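Long-range contacts in Mgp-operon protein 3 (Mycoplasma pneumoniae, PDB 6RJ1), which is a surface adhesin of a human pathogen, probably helping the bacterium attach to host cells by binding sugars on them: residues Asp548-Lys556 against Thr690-Asn700; His731-Tyr739 against Glu830-Phe839. All blocks are in the same frame, centred on the assembly; numbering follows the deposited sequence.

Contact 1: residues Asp548-Lys556 against Thr690-Asn700; sequences DHLVFAAFK and TDQLLVYGIVN
Leu550, Phe552 and Ala554 pair with Val699, Gly697 and Val695 through two backbone hydrogen bonds each, a regular antiparallel ladder that Lys556 N extends to Leu693 O at 2.8 Å. One water closes its end, donating to Lys556 O and accepting from Leu693 N. On the face with Val551 and Ala553, Leu694 CD1 lies over the Phe555 ring, 3.9 Å from its centroid and 17° off the normal, a CH-pi contact. On the other face, chi1 of 82° places Phe552 CG between its backbone N and carbonyl carbon, and the ring leans over Gly697, whose N lies above one face; Val695 CG1 and Val699 CG1 touch the ring 4.1 Å from CE2 and CD1 respectively. At the far end His549 CB meets Ile698 CG1 at 3.7 Å, while its ND1 bonds to Ala547 O. Lys556 bends at chi3 and chi4, and its NZ hydrogen-bonds to Asn660 OD1. Farther out, strand 538-546 pairs with the other edge of 549-556, strand 723-732 flanks 693-699, and strands 799-805 and 808-815 pack on Val551, Ala553 and Ile698. In this central sheet the backbone carries the contact, with mostly apolar side chains on both faces.

Contact 2: residues His731-Tyr739 against Glu830-Phe839; sequences HYLPVPYYY and EPISFSYTPF
His731 and Phe834 both carry CG opposite the backbone N (chi1 -150° and -180°), which extends the two rings toward each other across the two segments into an offset stack, centroids 3.9 Å apart and planes at 12°. His731 CB also sits over the Phe834 face, a CH-pi contact, and Pro831 CG meets the imidazole at its edge, 3.6 Å from CE1. Glu830 OE2 lies near that edge too, 4.0 Å from NE2, close but not bonded to it. Tyr591 of helix 591-595 adds another ring beside His731. The packing joins the end of strand 723-732, in the central mixed sheet, to strand 834-838 of a separate antiparallel sheet; no hydrogen bond crosses, so side chains alone make this sheet-to-sheet contact. Leu733 CD1 fills the next position, reaching the edge of the Phe834 ring at CZ and also touching Tyr836 CD1, both at 3.7 Å, while Val810 of strand 808-815 touches Leu733 and Phe834. Beyond it the chain turns through the 3-10 segment 737-739. Here Tyr738 OH approaches Pro838 CB at 3.7 Å, and Tyr739 OH comes to the edge of the Phe839 ring, 3.6 Å from CE1, while bonding to Ser844 OG.

Contact 1 is a buried pairing of neighbouring strands, its centre about 10 Å from that of the chain; contact 2, about 16 Å out, is only partly buried and runs from covered rings to exposed residues such as Tyr738 and Pro838. They meet through segment 690-700: Leu694 O and Gln692 O probably accept hydrogen bonds from His731 N and Leu733 N, each at 2.7 Å. Tyr696 adds a second tie, its OH bonding to Ser833 OG and packing on Phe834 CB. Main-chain bonds dominate inside the sheet, whereas aromatic, proline and leucine side chains dominate where its end meets a second sheet.

Contact 1: residues Asp548-Lys556 against Thr690-Asn700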
loop_
_atom_site.group_PDB
_atom_site.type_symbol
_atom_site.label_atom_id
_atom_site.label_comp_id
_atom_site.label_asym_id
_atom_site.label_seq_id
_atom_site.Cartn_x
_atom_site.Cartn_y
_atom_site.Cartn_z
ATOM N N ASP A 548 23.000 -2.380 -9.397
ATOM C CA ASP A 548 22.386 -3.136 -10.508
ATOM C C ASP A 548 21.177 -4.000 -10.073
ATOM O O ASP A 548 20.833 -4.984 -10.739
ATOM C CB ASP A 548 23.435 -3.974 -11.276
ATOM C CG ASP A 548 24.542 -3.168 -11.928
ATOM O OD1 ASP A 548 24.228 -2.147 -12.587
ATOM O OD2 ASP A 548 25.723 -3.567 -11.800
ATOM N N HIS A 549 20.507 -3.593 -8.989
ATOM C CA HIS A 549 19.360 -4.295 -8.425
ATOM C C HIS A 549 18.226 -3.342 -8.105
ATOM O O HIS A 549 18.470 -2.176 -7.784
ATOM C CB HIS A 549 19.775 -5.018 -7.137
ATOM C CG HIS A 549 20.540 -6.284 -7.356
ATOM N ND1 HIS A 549 21.851 -6.270 -7.805
ATOM C CD2 HIS A 549 20.160 -7.566 -7.154
ATOM C CE1 HIS A 549 22.214 -7.537 -7.892
ATOM N NE2 HIS A 549 21.233 -8.354 -7.500
ATOM N N LEU A 550 16.986 -3.858 -8.154
ATOM C CA LEU A 550 15.787 -3.105 -7.818
ATOM C C LEU A 550 15.415 -3.356 -6.352
ATOM O O LEU A 550 15.377 -4.493 -5.895
ATOM C CB LEU A 550 14.610 -3.469 -8.744
ATOM C CG LEU A 550 13.277 -2.755 -8.441
ATOM C CD1 LEU A 550 13.212 -1.396 -9.106
ATOM C CD2 LEU A 550 12.086 -3.613 -8.816
ATOM N N VAL A 551 15.127 -2.283 -5.634
ATOM C CA VAL A 551 14.701 -2.331 -4.251
ATOM C C VAL A 551 13.277 -1.754 -4.200
ATOM O O VAL A 551 12.984 -0.770 -4.879
ATOM C CB VAL A 551 15.720 -1.589 -3.352
ATOM C CG1 VAL A 551 15.134 -1.283 -1.984
ATOM C CG2 VAL A 551 17.001 -2.401 -3.205
ATOM N N PHE A 552 12.384 -2.399 -3.445
ATOM C CA PHE A 552 11.002 -1.952 -3.293
ATOM C C PHE A 552 10.500 -2.178 -1.862
ATOM O O PHE A 552 11.081 -2.960 -1.099
ATOM C CB PHE A 552 10.080 -2.641 -4.328
ATOM C CG PHE A 552 9.624 -4.022 -3.920
ATOM C CD1 PHE A 552 10.458 -5.126 -4.088
ATOM C CD2 PHE A 552 8.378 -4.218 -3.330
ATOM C CE1 PHE A 552 10.051 -6.401 -3.675
ATOM C CE2 PHE A 552 7.980 -5.488 -2.902
ATOM C CZ PHE A 552 8.819 -6.570 -3.079
ATOM N N ALA A 553 9.398 -1.498 -1.524
ATOM C CA ALA A 553 8.697 -1.585 -0.247
ATOM C C ALA A 553 7.255 -1.217 -0.484
ATOM O O ALA A 553 6.949 -0.329 -1.293
ATOM C CB ALA A 553 9.314 -0.658 0.787
ATOM N N ALA A 554 6.362 -1.936 0.189
ATOM C CA ALA A 554 4.923 -1.760 0.064
ATOM C C ALA A 554 4.229 -2.298 1.301
ATOM O O ALA A 554 4.793 -3.114 2.030
ATOM C CB ALA A 554 4.427 -2.524 -1.163
ATOM N N PHE A 555 2.995 -1.859 1.527
ATOM C CA PHE A 555 2.184 -2.424 2.589
ATOM C C PHE A 555 1.311 -3.451 1.902
ATOM O O PHE A 555 0.836 -3.209 0.790
ATOM C CB PHE A 555 1.308 -1.371 3.271
ATOM C CG PHE A 555 1.926 -0.815 4.519
ATOM C CD1 PHE A 555 1.896 -1.536 5.712
ATOM C CD2 PHE A 555 2.547 0.430 4.509
ATOM C CE1 PHE A 555 2.493 -1.027 6.866
ATOM C CE2 PHE A 555 3.136 0.940 5.665
ATOM C CZ PHE A 555 3.109 0.205 6.833
ATOM N N LYS A 556 1.139 -4.609 2.532
ATOM C CA LYS A 556 0.277 -5.656 2.009
ATOM C C LYS A 556 -1.145 -5.141 2.201
ATOM O O LYS A 556 -1.521 -4.772 3.319
ATOM C CB LYS A 556 0.501 -6.956 2.804
ATOM C CG LYS A 556 -0.410 -8.113 2.414
ATOM C CD LYS A 556 -0.634 -9.081 3.585
ATOM C CE LYS A 556 -1.923 -8.804 4.336
ATOM N NZ LYS A 556 -3.115 -9.338 3.612
ATOM N N THR A 690 -0.966 -10.787 9.540
ATOM C CA THR A 690 -1.875 -10.402 8.448
ATOM C C THR A 690 -2.225 -8.913 8.421
ATOM O O THR A 690 -2.641 -8.406 7.379
ATOM C CB THR A 690 -3.171 -11.250 8.455
ATOM O OG1 THR A 690 -3.790 -11.223 9.747
ATOM C CG2 THR A 690 -2.960 -12.676 7.961
ATOM N N ASP A 691 -2.093 -8.220 9.556
ATOM C CA ASP A 691 -2.447 -6.804 9.646
ATOM C C ASP A 691 -1.239 -5.894 9.795
ATOM O O ASP A 691 -0.308 -6.229 10.526
ATOM C CB ASP A 691 -3.472 -6.573 10.768
ATOM C CG ASP A 691 -4.796 -7.287 10.516
ATOM O OD1 ASP A 691 -5.650 -6.720 9.802
ATOM O OD2 ASP A 691 -4.971 -8.419 11.023
ATOM N N GLN A 692 -1.258 -4.736 9.083
ATOM C CA GLN A 692 -0.223 -3.687 9.074
ATOM C C GLN A 692 1.139 -4.277 8.684
ATOM O O GLN A 692 2.163 -3.994 9.318
ATOM C CB GLN A 692 -0.163 -2.927 10.420
ATOM C CG GLN A 692 -1.505 -2.478 10.977
ATOM C CD GLN A 692 -1.939 -1.107 10.542
ATOM O OE1 GLN A 692 -1.894 -0.743 9.372
ATOM N NE2 GLN A 692 -2.402 -0.313 11.488
ATOM N N LEU A 693 1.138 -5.106 7.632
ATOM C CA LEU A 693 2.327 -5.796 7.155
ATOM C C LEU A 693 3.084 -5.071 6.052
ATOM O O LEU A 693 2.569 -4.904 4.938
ATOM C CB LEU A 693 1.966 -7.222 6.712
ATOM C CG LEU A 693 2.506 -8.387 7.541
ATOM C CD1 LEU A 693 2.084 -8.301 9.011
ATOM C CD2 LEU A 693 2.046 -9.697 6.946
ATOM N N LEU A 694 4.330 -4.661 6.360
ATOM C CA LEU A 694 5.205 -4.057 5.376
ATOM C C LEU A 694 5.994 -5.176 4.702
ATOM O O LEU A 694 6.554 -6.038 5.366
ATOM C CB LEU A 694 6.143 -2.993 5.970
ATOM C CG LEU A 694 6.916 -2.158 4.914
ATOM C CD1 LEU A 694 6.112 -0.934 4.460
ATOM C CD2 LEU A 694 8.279 -1.759 5.419
ATOM N N VAL A 695 5.984 -5.164 3.384
ATOM C CA VAL A 695 6.658 -6.097 2.495
ATOM C C VAL A 695 7.769 -5.287 1.810
ATOM O O VAL A 695 7.529 -4.174 1.336
ATOM C CB VAL A 695 5.616 -6.676 1.491
ATOM C CG1 VAL A 695 6.277 -7.403 0.337
ATOM C CG2 VAL A 695 4.627 -7.596 2.200
ATOM N N TYR A 696 8.990 -5.816 1.817
ATOM C CA TYR A 696 10.156 -5.149 1.221
ATOM C C TYR A 696 11.106 -6.188 0.643
ATOM O O TYR A 696 11.014 -7.366 0.994
ATOM C CB TYR A 696 10.877 -4.261 2.262
ATOM C CG TYR A 696 11.425 -5.021 3.456
ATOM C CD1 TYR A 696 10.618 -5.311 4.556
ATOM C CD2 TYR A 696 12.752 -5.444 3.490
ATOM C CE1 TYR A 696 11.107 -6.029 5.644
ATOM C CE2 TYR A 696 13.256 -6.151 4.580
ATOM C CZ TYR A 696 12.427 -6.450 5.651
ATOM O OH TYR A 696 12.909 -7.160 6.728
ATOM N N GLY A 697 12.017 -5.750 -0.216
ATOM C CA GLY A 697 12.994 -6.653 -0.802
ATOM C C GLY A 697 13.858 -6.072 -1.895
ATOM O O GLY A 697 13.646 -4.943 -2.353
ATOM N N ILE A 698 14.860 -6.868 -2.286
ATOM C CA ILE A 698 15.813 -6.611 -3.359
ATOM C C ILE A 698 15.550 -7.657 -4.456
ATOM O O ILE A 698 15.344 -8.834 -4.143
ATOM C CB ILE A 698 17.290 -6.574 -2.849
ATOM C CG1 ILE A 698 18.249 -6.074 -3.952
ATOM C CG2 ILE A 698 17.759 -7.923 -2.210
ATOM C CD1 ILE A 698 19.640 -5.702 -3.472
ATOM N N VAL A 699 15.496 -7.219 -5.722
ATOM C CA VAL A 699 15.203 -8.101 -6.847
ATOM C C VAL A 699 16.217 -7.870 -7.988
ATOM O O VAL A 699 16.495 -6.726 -8.358
ATOM C CB VAL A 699 13.696 -8.043 -7.277
ATOM C CG1 VAL A 699 12.992 -6.770 -6.804
ATOM C CG2 VAL A 699 13.487 -8.273 -8.766
ATOM N N ASN A 700 16.809 -8.980 -8.489
ATOM C CA ASN A 700 17.799 -8.991 -9.565
ATOM C C ASN A 700 17.167 -9.096 -10.957
ATOM O O ASN A 700 15.978 -9.407 -11.069
ATOM C CB ASN A 700 18.825 -10.110 -9.349
ATOM C CG ASN A 700 18.246 -11.496 -9.270
ATOM O OD1 ASN A 700 17.704 -12.036 -10.237
ATOM N ND2 ASN A 700 18.362 -12.105 -8.110
HETATM O O HOH W 1 -0.857 -5.761 5.781
#

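Contact 2: residues His731-Tyr739 against Glu830-Phe839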
loop_
_atom_site.group_PDB
_atom_site.type_symbol
_atom_site.label_atom_id
_atom_site.label_comp_id
_atom_site.label_asym_id
_atom_site.label_seq_id
_atom_site.Cartn_x
_atom_site.Cartn_y
_atom_site.Cartn_z
ATOM N N HIS A 731 7.244 -7.547 7.535
ATOM C CA HIS A 731 7.386 -7.098 8.903
ATOM C C HIS A 731 6.125 -6.409 9.379
ATOM O O HIS A 731 5.518 -5.623 8.651
ATOM C CB HIS A 731 8.590 -6.154 9.033
ATOM C CG HIS A 731 9.230 -6.206 10.380
ATOM N ND1 HIS A 731 10.430 -6.869 10.581
ATOM C CD2 HIS A 731 8.798 -5.710 11.565
ATOM C CE1 HIS A 731 10.690 -6.748 11.874
ATOM N NE2 HIS A 731 9.740 -6.052 12.504
ATOM N N TYR A 732 5.755 -6.689 10.621
ATOM C CA TYR A 732 4.607 -6.088 11.269
ATOM C C TYR A 732 4.976 -4.662 11.653
ATOM O O TYR A 732 5.932 -4.430 12.402
ATOM C CB TYR A 732 4.191 -6.943 12.475
ATOM C CG TYR A 732 3.133 -6.348 13.376
ATOM C CD1 TYR A 732 1.864 -6.040 12.890
ATOM C CD2 TYR A 732 3.370 -6.178 14.737
ATOM C CE1 TYR A 732 0.871 -5.533 13.733
ATOM C CE2 TYR A 732 2.387 -5.684 15.586
ATOM C CZ TYR A 732 1.139 -5.370 15.083
ATOM O OH TYR A 732 0.192 -4.901 15.953
ATOM N N LEU A 733 4.250 -3.709 11.075
ATOM C CA LEU A 733 4.485 -2.289 11.281
ATOM C C LEU A 733 3.155 -1.565 11.585
ATOM O O LEU A 733 2.537 -1.002 10.682
ATOM C CB LEU A 733 5.197 -1.727 10.027
ATOM C CG LEU A 733 5.823 -0.349 10.100
ATOM C CD1 LEU A 733 6.819 -0.246 11.236
ATOM C CD2 LEU A 733 6.502 -0.016 8.788
ATOM N N PRO A 734 2.691 -1.608 12.854
ATOM C CA PRO A 734 1.418 -0.955 13.190
ATOM C C PRO A 734 1.522 0.562 13.299
ATOM O O PRO A 734 2.632 1.070 13.410
ATOM C CB PRO A 734 1.077 -1.576 14.548
ATOM C CG PRO A 734 2.387 -1.857 15.157
ATOM C CD PRO A 734 3.286 -2.263 14.038
ATOM N N VAL A 735 0.376 1.286 13.315
ATOM C CA VAL A 735 0.375 2.743 13.534
ATOM C C VAL A 735 0.748 3.024 14.996
ATOM O O VAL A 735 0.427 2.199 15.862
ATOM C CB VAL A 735 -0.957 3.466 13.202
ATOM C CG1 VAL A 735 -1.044 3.826 11.736
ATOM C CG2 VAL A 735 -2.185 2.699 13.674
ATOM N N PRO A 736 1.366 4.180 15.327
ATOM C CA PRO A 736 1.634 4.466 16.738
ATOM C C PRO A 736 0.315 4.535 17.505
ATOM O O PRO A 736 -0.633 5.170 17.044
ATOM C CB PRO A 736 2.321 5.834 16.693
ATOM C CG PRO A 736 2.820 5.968 15.326
ATOM C CD PRO A 736 1.809 5.297 14.473
ATOM N N TYR A 737 0.236 3.827 18.634
ATOM C CA TYR A 737 -0.954 3.818 19.488
ATOM C C TYR A 737 -1.224 5.216 20.024
ATOM O O TYR A 737 -2.379 5.584 20.217
ATOM C CB TYR A 737 -0.799 2.818 20.649
ATOM C CG TYR A 737 0.467 2.992 21.461
ATOM C CD1 TYR A 737 0.511 3.864 22.550
ATOM C CD2 TYR A 737 1.621 2.277 21.151
ATOM C CE1 TYR A 737 1.679 4.047 23.285
ATOM C CE2 TYR A 737 2.794 2.445 21.889
ATOM C CZ TYR A 737 2.816 3.329 22.956
ATOM O OH TYR A 737 3.967 3.501 23.687
ATOM N N TYR A 738 -0.148 6.002 20.225
ATOM C CA TYR A 738 -0.198 7.364 20.759
ATOM C C TYR A 738 -0.735 8.382 19.734
ATOM O O TYR A 738 -0.857 9.563 20.062
ATOM C CB TYR A 738 1.155 7.792 21.372
ATOM C CG TYR A 738 2.353 7.656 20.454
ATOM C CD1 TYR A 738 2.684 8.663 19.551
ATOM C CD2 TYR A 738 3.190 6.546 20.530
ATOM C CE1 TYR A 738 3.795 8.553 18.720
ATOM C CE2 TYR A 738 4.309 6.428 19.704
ATOM C CZ TYR A 738 4.616 7.441 18.812
ATOM O OH TYR A 738 5.700 7.323 17.977
ATOM N N TYR A 739 -1.102 7.917 18.524
ATOM C CA TYR A 739 -1.731 8.739 17.492
ATOM C C TYR A 739 -3.228 8.798 17.784
ATOM O O TYR A 739 -3.954 9.592 17.187
ATOM C CB TYR A 739 -1.462 8.157 16.087
ATOM C CG TYR A 739 -0.244 8.731 15.396
ATOM C CD1 TYR A 739 0.810 9.270 16.129
ATOM C CD2 TYR A 739 -0.137 8.721 14.011
ATOM C CE1 TYR A 739 1.930 9.802 15.501
ATOM C CE2 TYR A 739 0.981 9.256 13.370
ATOM C CZ TYR A 739 2.014 9.794 14.122
ATOM O OH TYR A 739 3.119 10.329 13.515
ATOM N N GLU A 830 16.160 -10.016 16.439
ATOM C CA GLU A 830 15.270 -9.325 15.507
ATOM C C GLU A 830 15.982 -9.167 14.147
ATOM O O GLU A 830 17.212 -9.110 14.133
ATOM C CB GLU A 830 14.820 -7.967 16.066
ATOM C CG GLU A 830 13.463 -8.036 16.743
ATOM C CD GLU A 830 12.695 -6.728 16.787
ATOM O OE1 GLU A 830 12.766 -6.037 17.831
ATOM O OE2 GLU A 830 12.023 -6.393 15.782
ATOM N N PRO A 831 15.265 -9.190 12.993
ATOM C CA PRO A 831 15.960 -9.084 11.701
ATOM C C PRO A 831 16.722 -7.778 11.594
ATOM O O PRO A 831 16.189 -6.715 11.934
ATOM C CB PRO A 831 14.832 -9.185 10.667
ATOM C CG PRO A 831 13.603 -8.802 11.400
ATOM C CD PRO A 831 13.804 -9.281 12.802
ATOM N N ILE A 832 17.993 -7.876 11.188
ATOM C CA ILE A 832 18.860 -6.709 11.051
ATOM C C ILE A 832 18.622 -5.983 9.695
ATOM O O ILE A 832 19.175 -4.903 9.486
ATOM C CB ILE A 832 20.352 -7.026 11.351
ATOM C CG1 ILE A 832 20.912 -8.181 10.481
ATOM C CG2 ILE A 832 20.553 -7.291 12.860
ATOM C CD1 ILE A 832 22.481 -8.330 10.509
ATOM N N SER A 833 17.742 -6.550 8.820
ATOM C CA SER A 833 17.356 -6.015 7.508
ATOM C C SER A 833 16.265 -4.941 7.622
ATOM O O SER A 833 16.056 -4.168 6.687
ATOM C CB SER A 833 16.871 -7.141 6.597
ATOM O OG SER A 833 15.686 -7.738 7.096
ATOM N N PHE A 834 15.549 -4.920 8.757
ATOM C CA PHE A 834 14.474 -3.964 9.021
ATOM C C PHE A 834 14.725 -3.200 10.319
ATOM O O PHE A 834 15.110 -3.796 11.329
ATOM C CB PHE A 834 13.120 -4.690 9.089
ATOM C CG PHE A 834 11.915 -3.817 9.346
ATOM C CD1 PHE A 834 11.494 -3.545 10.643
ATOM C CD2 PHE A 834 11.173 -3.299 8.292
ATOM C CE1 PHE A 834 10.375 -2.743 10.880
ATOM C CE2 PHE A 834 10.043 -2.517 8.534
ATOM C CZ PHE A 834 9.649 -2.249 9.823
ATOM N N SER A 835 14.456 -1.886 10.285
ATOM C CA SER A 835 14.568 -0.978 11.426
ATOM C C SER A 835 13.497 0.118 11.338
ATOM O O SER A 835 13.298 0.705 10.272
ATOM C CB SER A 835 15.961 -0.363 11.498
ATOM O OG SER A 835 15.910 1.045 11.679
ATOM N N TYR A 836 12.817 0.390 12.460
ATOM C CA TYR A 836 11.818 1.448 12.557
ATOM C C TYR A 836 12.198 2.351 13.728
ATOM O O TYR A 836 12.337 1.873 14.859
ATOM C CB TYR A 836 10.394 0.874 12.689
ATOM C CG TYR A 836 9.363 1.886 13.144
ATOM C CD1 TYR A 836 8.775 2.768 12.240
ATOM C CD2 TYR A 836 8.994 1.983 14.484
ATOM C CE1 TYR A 836 7.836 3.710 12.657
ATOM C CE2 TYR A 836 8.075 2.935 14.914
ATOM C CZ TYR A 836 7.488 3.788 13.996
ATOM O OH TYR A 836 6.581 4.721 14.431
ATOM N N THR A 837 12.410 3.644 13.451
ATOM C CA THR A 837 12.753 4.625 14.478
ATOM C C THR A 837 11.634 5.666 14.523
ATOM O O THR A 837 11.382 6.322 13.507
ATOM C CB THR A 837 14.133 5.231 14.221
ATOM O OG1 THR A 837 15.054 4.181 13.926
ATOM C CG2 THR A 837 14.639 6.061 15.400
ATOM N N PRO A 838 10.919 5.807 15.661
ATOM C CA PRO A 838 9.827 6.791 15.721
ATOM C C PRO A 838 10.332 8.223 15.635
ATOM O O PRO A 838 11.333 8.554 16.273
ATOM C CB PRO A 838 9.174 6.522 17.087
ATOM C CG PRO A 838 9.717 5.215 17.551
ATOM C CD PRO A 838 11.074 5.110 16.952
ATOM N N PHE A 839 9.661 9.069 14.840
ATOM C CA PHE A 839 10.078 10.465 14.753
ATOM C C PHE A 839 9.340 11.340 15.795
ATOM O O PHE A 839 8.353 10.903 16.391
ATOM C CB PHE A 839 10.011 11.023 13.316
ATOM C CG PHE A 839 8.777 10.853 12.460
ATOM C CD1 PHE A 839 7.510 11.131 12.965
ATOM C CD2 PHE A 839 8.891 10.560 11.099
ATOM C CE1 PHE A 839 6.374 11.020 12.148
ATOM C CE2 PHE A 839 7.756 10.442 10.287
ATOM C CZ PHE A 839 6.507 10.680 10.814
#